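Local coordinates for protein beta-glucuronidase (Dictyoglomus thermophilum, PDB 6XXW) that probably hydrolyses beta-D-glucuronides, releasing glucuronic acid, as a member of glycoside hydrolase family 2, at residues A[446-449]-A[454-457]; A[47-52]-A[75-80]. All coordinates share one frame; numbering follows the deposited sequence.

Interaction 1: A[446-449]-A[454-457]; sequences IVEN and ETKV
Glu-448 reaches Thr-455 through a sharp bend at its second torsion (chi2 -94°), which brings the carboxylate over to the loop, while Thr-455 holds OG1 opposite its own backbone N (chi1 169°). The result is a short hydrogen bond from Thr-455 OG1 to Glu-448 OE2, 2.5 Å long. The hydroxyl comes in on the syn side of that oxygen but 31° out of the carboxylate plane. Thr-455 OG1 also accepts from Val-457 N at 3.1 Å in a nearly straight bond. This is an ST turn, and it ties the hydroxyl that grips the carboxylate to the local loop backbone. OE2 has a second partner in Ser-458 OG, and OE1 bonds to Thr-419 OG1, so the buried carboxylate has partners at both oxygens, which should hold it against turning. Beside this polar pair lies an apolar one, where Ile-446 CD1 meets Val-457 CG1 at 3.8 Å and the two side chains run roughly perpendicular. Phe-428 of helix 422-438 touches both, and Trp-493 of helix 482-497 packs on Glu-448 and Thr-455. The outward-facing side of strand 444-448 is thus clamped to the loop behind it. No helix intervenes before the next parallel strand, 463-467, so the loop takes the place of the usual connecting helix beside the fifth strand of the family 2 TIM barrel.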
ATOM      1  N   ILE A 446      13.560   9.814  34.564  1.00 16.91           N
ATOM      2  CA  ILE A 446      12.305   9.079  34.469  1.00 16.47           C
ATOM      3  C   ILE A 446      11.513   9.723  33.342  1.00 18.79           C
ATOM      4  O   ILE A 446      11.529  10.950  33.189  1.00 21.03           O
ATOM      5  CB  ILE A 446      11.501   9.083  35.789  1.00 17.56           C
ATOM      6  CG1 ILE A 446      10.236   8.225  35.631  1.00 16.74           C
ATOM      7  CG2 ILE A 446      11.099  10.523  36.215  1.00 17.99           C
ATOM      8  CD1 ILE A 446       9.544   7.898  36.954  1.00 16.01           C
ATOM      9  N   VAL A 447      10.851   8.909  32.522  1.00 18.58           N
ATOM     10  CA  VAL A 447      10.196   9.423  31.322  1.00 16.76           C
ATOM     11  C   VAL A 447       8.725   9.657  31.644  1.00 15.39           C
ATOM     12  O   VAL A 447       8.013   8.738  32.068  1.00 19.61           O
ATOM     13  CB  VAL A 447      10.382   8.486  30.117  1.00 17.57           C
ATOM     14  CG1 VAL A 447       9.635   9.043  28.899  1.00 14.55           C
ATOM     15  CG2 VAL A 447      11.877   8.328  29.787  1.00 14.78           C
ATOM     16  N   GLU A 448       8.282  10.900  31.466  1.00 16.17           N
ATOM     17  CA  GLU A 448       7.013  11.384  31.992  1.00 17.16           C
ATOM     18  C   GLU A 448       6.039  11.690  30.865  1.00 20.42           C
ATOM     19  O   GLU A 448       6.430  12.255  29.844  1.00 19.07           O
ATOM     20  CB  GLU A 448       7.208  12.673  32.797  1.00 18.40           C
ATOM     21  CG  GLU A 448       8.061  12.527  34.040  1.00 18.14           C
ATOM     22  CD  GLU A 448       7.226  12.270  35.295  1.00 25.91           C
ATOM     23  OE1 GLU A 448       6.116  11.691  35.177  1.00 23.22           O
ATOM     24  OE2 GLU A 448       7.689  12.646  36.404  1.00 22.45           O
ATOM     25  N   ASN A 449       4.760  11.366  31.075  1.00 16.02           N
ATOM     26  CA  ASN A 449       3.700  12.011  30.310  1.00 19.76           C
ATOM     27  C   ASN A 449       2.720  12.755  31.208  1.00 22.37           C
ATOM     28  O   ASN A 449       1.826  13.431  30.691  1.00 20.72           O
ATOM     29  CB  ASN A 449       2.969  11.001  29.404  1.00 19.22           C
ATOM     30  CG  ASN A 449       2.144   9.986  30.175  1.00 25.47           C
ATOM     31  OD1 ASN A 449       2.283   9.837  31.389  1.00 21.01           O
ATOM     32  ND2 ASN A 449       1.283   9.264  29.456  1.00 23.95           N
ATOM     33  N   GLU A 454       2.008  18.359  38.027  1.00 20.86           N
ATOM     34  CA  GLU A 454       1.389  17.273  38.774  1.00 25.74           C
ATOM     35  C   GLU A 454       2.352  16.164  39.173  1.00 23.89           C
ATOM     36  O   GLU A 454       2.064  15.455  40.145  1.00 23.37           O
ATOM     37  CB  GLU A 454       0.231  16.666  37.977  1.00 29.36           C
ATOM     38  CG  GLU A 454      -0.757  17.711  37.470  1.00 35.63           C
ATOM     39  CD  GLU A 454      -2.098  17.113  37.082  1.00 47.83           C
ATOM     40  OE1 GLU A 454      -2.115  16.056  36.411  1.00 49.80           O
ATOM     41  OE2 GLU A 454      -3.138  17.708  37.432  1.00 61.47           O
ATOM     42  N   THR A 455       3.471  15.977  38.470  1.00 19.88           N
ATOM     43  CA  THR A 455       4.338  14.859  38.820  1.00 18.94           C
ATOM     44  C   THR A 455       4.990  15.104  40.180  1.00 19.14           C
ATOM     45  O   THR A 455       5.503  16.190  40.455  1.00 17.87           O
ATOM     46  CB  THR A 455       5.416  14.592  37.760  1.00 19.61           C
ATOM     47  OG1 THR A 455       6.373  13.671  38.304  1.00 20.67           O
ATOM     48  CG2 THR A 455       6.134  15.878  37.310  1.00 19.14           C
ATOM     49  N   LYS A 456       4.965  14.088  41.031  1.00 19.47           N
ATOM     50  CA  LYS A 456       5.634  14.152  42.317  1.00 20.88           C
ATOM     51  C   LYS A 456       7.002  13.487  42.289  1.00 22.69           C
ATOM     52  O   LYS A 456       7.593  13.271  43.351  1.00 20.59           O
ATOM     53  CB  LYS A 456       4.750  13.507  43.385  1.00 25.31           C
ATOM     54  CG  LYS A 456       3.437  14.264  43.646  1.00 22.38           C
ATOM     55  CD  LYS A 456       2.478  13.421  44.449  1.00 29.61           C
ATOM     56  CE  LYS A 456       1.204  14.193  44.766  1.00 42.54           C
ATOM     57  NZ  LYS A 456       1.512  15.406  45.574  1.00 51.87           N
ATOM     58  N   VAL A 457       7.528  13.160  41.100  1.00 20.03           N
ATOM     59  CA  VAL A 457       8.705  12.310  40.983  1.00 19.64           C
ATOM     60  C   VAL A 457       9.849  12.985  40.229  1.00 19.99           C
ATOM     61  O   VAL A 457      11.019  12.761  40.553  1.00 20.60           O
ATOM     62  CB  VAL A 457       8.339  10.959  40.331  1.00 20.91           C
ATOM     63  CG1 VAL A 457       9.595  10.122  40.058  1.00 22.44           C
ATOM     64  CG2 VAL A 457       7.351  10.205  41.230  1.00 17.08           C
TER

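Interaction 2: A[47-52]-A[75-80]; sequences KNYILM and YYKKSF
The rings of Tyr-49 and Tyr-76 are each approached obliquely by an aliphatic chain from across the contact: Lys-77 at the hydroxyl end of Tyr-49, and Met-52 at the CE2 side of Tyr-76. Tyr-76 also makes an edge-to-face contact with Phe-41. The setting is the antiparallel beta-sheet of the family 2 sugar-binding domain, a beta-sandwich in which strands 50-54 and 73-81 both pair with strand 32-43. Backbone bonds place them on its two edges, since Phe-41 and Trp-39 bond to Ile-50 and Met-52, whereas Arg-42 and Glu-40 bond to Tyr-75 and Lys-77. The contact therefore bridges over an intervening strand through side chains alone, with no hydrogen bond between the two segments. The two pairs use opposite faces of that strand: Tyr-49 packs on Glu-40, and Met-52 and Tyr-76 on Phe-41. On the first face Lys-77 CD lies 3.6 Å from Tyr-49 OH, Lys-77 CB lies 4.1 Å from Tyr-49 CE1, and the two side chains cross nearly at right angles. With CG opposite the backbone N (chi1 178°) and an extended chi2, Lys-77 puts CD beside the hydroxyl; the turn at chi3 (129°) then sets the course of CE and NZ, leaving Lys-77 NZ 4.1 Å from Tyr-49 CE2. Tyr-49 OH and Arg-42 NE share a weak hydrogen bond. Were Tyr-49 an alanine, the Lys-77 methylenes would probably lose their cover and Arg-42 NE its weak partner. Phe-58 and Ile-61 close further on Met-52. Leu-51, the neighbouring residue, packs on Leu-351 of the second subunit. Met-52 holds CG opposite its backbone N (chi1 -171°), and this CG, not the sulfur, sits 3.7 Å from Tyr-76 CE2 and 4.1 Å from Tyr-76 OH.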
ATOM      1  N   LYS A  47       1.214 -33.253  25.339  1.00 37.02           N
ATOM      2  CA  LYS A  47       2.337 -34.170  25.171  1.00 48.15           C
ATOM      3  C   LYS A  47       3.019 -34.069  23.810  1.00 43.30           C
ATOM      4  O   LYS A  47       4.168 -34.506  23.680  1.00 47.53           O
ATOM      5  CB  LYS A  47       1.883 -35.616  25.399  1.00 44.97           C
ATOM      6  N   ASN A  48       2.361 -33.498  22.802  0.54 39.37           N
ATOM      7  CA  ASN A  48       2.923 -33.425  21.457  0.54 34.84           C
ATOM      8  C   ASN A  48       3.749 -32.153  21.291  0.54 35.47           C
ATOM      9  O   ASN A  48       3.309 -31.067  21.679  0.54 36.02           O
ATOM     10  CB  ASN A  48       1.810 -33.465  20.409  0.54 36.94           C
ATOM     11  CG  ASN A  48       1.452 -34.879  19.989  0.54 39.29           C
ATOM     12  OD1 ASN A  48       2.207 -35.823  20.232  0.54 39.18           O
ATOM     13  ND2 ASN A  48       0.294 -35.033  19.357  0.54 38.99           N
ATOM     14  N   TYR A  49       4.936 -32.294  20.701  1.00 28.69           N
ATOM     15  CA  TYR A  49       5.841 -31.179  20.463  1.00 25.25           C
ATOM     16  C   TYR A  49       5.695 -30.664  19.032  1.00 28.37           C
ATOM     17  O   TYR A  49       5.320 -31.405  18.124  1.00 24.17           O
ATOM     18  CB  TYR A  49       7.298 -31.586  20.694  1.00 30.22           C
ATOM     19  CG  TYR A  49       7.696 -31.820  22.139  1.00 30.69           C
ATOM     20  CD1 TYR A  49       8.149 -30.776  22.934  1.00 30.41           C
ATOM     21  CD2 TYR A  49       7.647 -33.094  22.699  1.00 37.68           C
ATOM     22  CE1 TYR A  49       8.531 -30.990  24.255  1.00 33.72           C
ATOM     23  CE2 TYR A  49       8.020 -33.313  24.016  1.00 38.58           C
ATOM     24  CZ  TYR A  49       8.460 -32.258  24.787  1.00 36.68           C
ATOM     25  OH  TYR A  49       8.834 -32.462  26.101  1.00 41.47           O
ATOM     26  N   ILE A  50       6.005 -29.381  18.838  1.00 20.65           N
ATOM     27  CA  ILE A  50       6.241 -28.845  17.495  1.00 22.50           C
ATOM     28  C   ILE A  50       7.678 -28.333  17.466  1.00 17.65           C
ATOM     29  O   ILE A  50       8.371 -28.356  18.492  1.00 19.74           O
ATOM     30  CB  ILE A  50       5.240 -27.728  17.126  1.00 20.21           C
ATOM     31  CG1 ILE A  50       5.285 -26.599  18.157  1.00 18.40           C
ATOM     32  CG2 ILE A  50       3.814 -28.265  17.001  1.00 22.14           C
ATOM     33  CD1 ILE A  50       4.459 -25.374  17.746  1.00 19.47           C
ATOM     34  N   LEU A  51       8.137 -27.853  16.316  1.00 18.78           N
ATOM     35  CA  LEU A  51       9.459 -27.244  16.236  1.00 16.95           C
ATOM     36  C   LEU A  51       9.372 -25.739  16.468  1.00 21.41           C
ATOM     37  O   LEU A  51       8.429 -25.085  16.022  1.00 19.64           O
ATOM     38  CB  LEU A  51      10.105 -27.522  14.879  1.00 21.16           C
ATOM     39  CG  LEU A  51      10.309 -29.014  14.584  1.00 20.99           C
ATOM     40  CD1 LEU A  51      10.975 -29.208  13.225  1.00 19.98           C
ATOM     41  CD2 LEU A  51      11.125 -29.678  15.695  1.00 25.94           C
ATOM     42  N   MET A  52      10.383 -25.193  17.146  1.00 16.70           N
ATOM     43  CA  MET A  52      10.391 -23.773  17.466  1.00 19.64           C
ATOM     44  C   MET A  52      11.813 -23.227  17.448  1.00 15.85           C
ATOM     45  O   MET A  52      12.680 -23.738  18.167  1.00 18.82           O
ATOM     46  CB  MET A  52       9.749 -23.539  18.837  1.00 19.13           C
ATOM     47  CG  MET A  52       9.503 -22.078  19.193  1.00 20.38           C
ATOM     48  SD  MET A  52       8.248 -21.281  18.173  1.00 19.80           S
ATOM     49  CE  MET A  52       6.774 -22.250  18.540  1.00 17.21           C
ATOM     50  N   TYR A  75       6.916 -24.937  27.075  1.00 21.52           N
ATOM     51  CA  TYR A  75       8.057 -25.773  27.440  1.00 21.42           C
ATOM     52  C   TYR A  75       8.925 -25.984  26.212  1.00 20.78           C
ATOM     53  O   TYR A  75       8.434 -26.436  25.177  1.00 18.39           O
ATOM     54  CB  TYR A  75       7.595 -27.122  28.012  1.00 21.40           C
ATOM     55  CG  TYR A  75       6.688 -26.945  29.201  1.00 24.00           C
ATOM     56  CD1 TYR A  75       5.330 -26.676  29.032  1.00 22.37           C
ATOM     57  CD2 TYR A  75       7.190 -27.007  30.493  1.00 25.82           C
ATOM     58  CE1 TYR A  75       4.493 -26.478  30.123  1.00 27.74           C
ATOM     59  CE2 TYR A  75       6.354 -26.823  31.594  1.00 27.57           C
ATOM     60  CZ  TYR A  75       5.013 -26.557  31.397  1.00 28.40           C
ATOM     61  OH  TYR A  75       4.187 -26.372  32.485  1.00 29.59           O
ATOM     62  N   TYR A  76      10.204 -25.643  26.333  1.00 18.77           N
ATOM     63  CA  TYR A  76      11.209 -25.867  25.302  1.00 19.32           C
ATOM     64  C   TYR A  76      12.087 -27.042  25.712  1.00 19.54           C
ATOM     65  O   TYR A  76      12.356 -27.230  26.897  1.00 23.99           O
ATOM     66  CB  TYR A  76      12.085 -24.632  25.130  1.00 17.57           C
ATOM     67  CG  TYR A  76      11.422 -23.430  24.493  1.00 17.39           C
ATOM     68  CD1 TYR A  76      10.576 -22.607  25.223  1.00 19.68           C
ATOM     69  CD2 TYR A  76      11.690 -23.096  23.166  1.00 19.52           C
ATOM     70  CE1 TYR A  76       9.989 -21.472  24.639  1.00 22.57           C
ATOM     71  CE2 TYR A  76      11.106 -21.971  22.569  1.00 18.62           C
ATOM     72  CZ  TYR A  76      10.263 -21.167  23.312  1.00 21.39           C
ATOM     73  OH  TYR A  76       9.703 -20.059  22.721  1.00 20.37           O
ATOM     74  N   LYS A  77      12.538 -27.833  24.730  1.00 16.54           N
ATOM     75  CA  LYS A  77      13.350 -29.016  25.007  1.00 16.42           C
ATOM     76  C   LYS A  77      14.411 -29.196  23.932  1.00 23.88           C
ATOM     77  O   LYS A  77      14.128 -29.014  22.743  1.00 22.05           O
ATOM     78  CB  LYS A  77      12.489 -30.289  25.067  1.00 20.84           C
ATOM     79  CG  LYS A  77      13.290 -31.570  25.312  1.00 26.65           C
ATOM     80  CD  LYS A  77      12.379 -32.749  25.607  1.00 27.30           C
ATOM     81  CE  LYS A  77      12.705 -33.934  24.729  1.00 46.61           C
ATOM     82  NZ  LYS A  77      11.669 -35.004  24.831  1.00 53.85           N
ATOM     83  N   LYS A  78      15.617 -29.599  24.347  1.00 19.29           N
ATOM     84  CA  LYS A  78      16.710 -29.816  23.408  1.00 17.12           C
ATOM     85  C   LYS A  78      17.736 -30.759  24.021  1.00 23.92           C
ATOM     86  O   LYS A  78      17.993 -30.720  25.227  1.00 19.20           O
ATOM     87  CB  LYS A  78      17.407 -28.501  23.020  1.00 21.36           C
ATOM     88  CG  LYS A  78      18.325 -28.630  21.811  1.00 27.59           C
ATOM     89  CD  LYS A  78      18.804 -27.289  21.298  1.00 28.07           C
ATOM     90  CE  LYS A  78      19.215 -27.394  19.837  1.00 32.83           C
ATOM     91  NZ  LYS A  78      20.246 -26.382  19.483  1.00 39.56           N
ATOM     92  N   SER A  79      18.340 -31.577  23.166  1.00 23.32           N
ATOM     93  CA  SER A  79      19.444 -32.448  23.557  1.00 21.35           C
ATOM     94  C   SER A  79      20.775 -31.751  23.321  1.00 23.98           C
ATOM     95  O   SER A  79      20.941 -30.998  22.355  1.00 21.34           O
ATOM     96  CB  SER A  79      19.429 -33.754  22.753  1.00 27.07           C
ATOM     97  OG  SER A  79      18.287 -34.531  23.039  1.00 35.92           O
ATOM     98  N   PHE A  80      21.735 -32.036  24.193  1.00 22.09           N
ATOM     99  CA  PHE A  80      23.084 -31.532  24.003  1.00 24.45           C
ATOM    100  C   PHE A  80      24.060 -32.517  24.627  1.00 24.84           C
ATOM    101  O   PHE A  80      23.709 -33.294  25.515  1.00 26.15           O
ATOM    102  CB  PHE A  80      23.259 -30.122  24.584  1.00 25.92           C
ATOM    103  CG  PHE A  80      23.122 -30.048  26.079  1.00 21.57           C
ATOM    104  CD1 PHE A  80      21.863 -29.990  26.676  1.00 26.83           C
ATOM    105  CD2 PHE A  80      24.246 -30.012  26.890  1.00 23.59           C
ATOM    106  CE1 PHE A  80      21.728 -29.914  28.049  1.00 28.13           C
ATOM    107  CE2 PHE A  80      24.123 -29.948  28.273  1.00 28.11           C
ATOM    108  CZ  PHE A  80      22.858 -29.888  28.855  1.00 28.75           C
TER

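Overall arrangement
Interactions 1 and 2 belong to different domains and do not touch: their centres are 44 Å apart and their nearest atoms about 29 Å. In sequence, 47-52 and 75-80 both precede 446-457, and the centre of the chain falls between the two contacts. The segments of interaction 1 are 5 residues apart, those of interaction 2 are 23 apart. Segment 446-449 comes close to a small-molecule site: Asn-449, one residue beyond the contact's carboxylate, makes a weak hydrogen bond to a TRS molecule, probably from the crystallisation liquor, and touches Trp-371 and Glu-416. That is consistent with the catalytic pocket of TIM barrels, at the C-terminal strand ends. Interaction 2 instead borders another subunit.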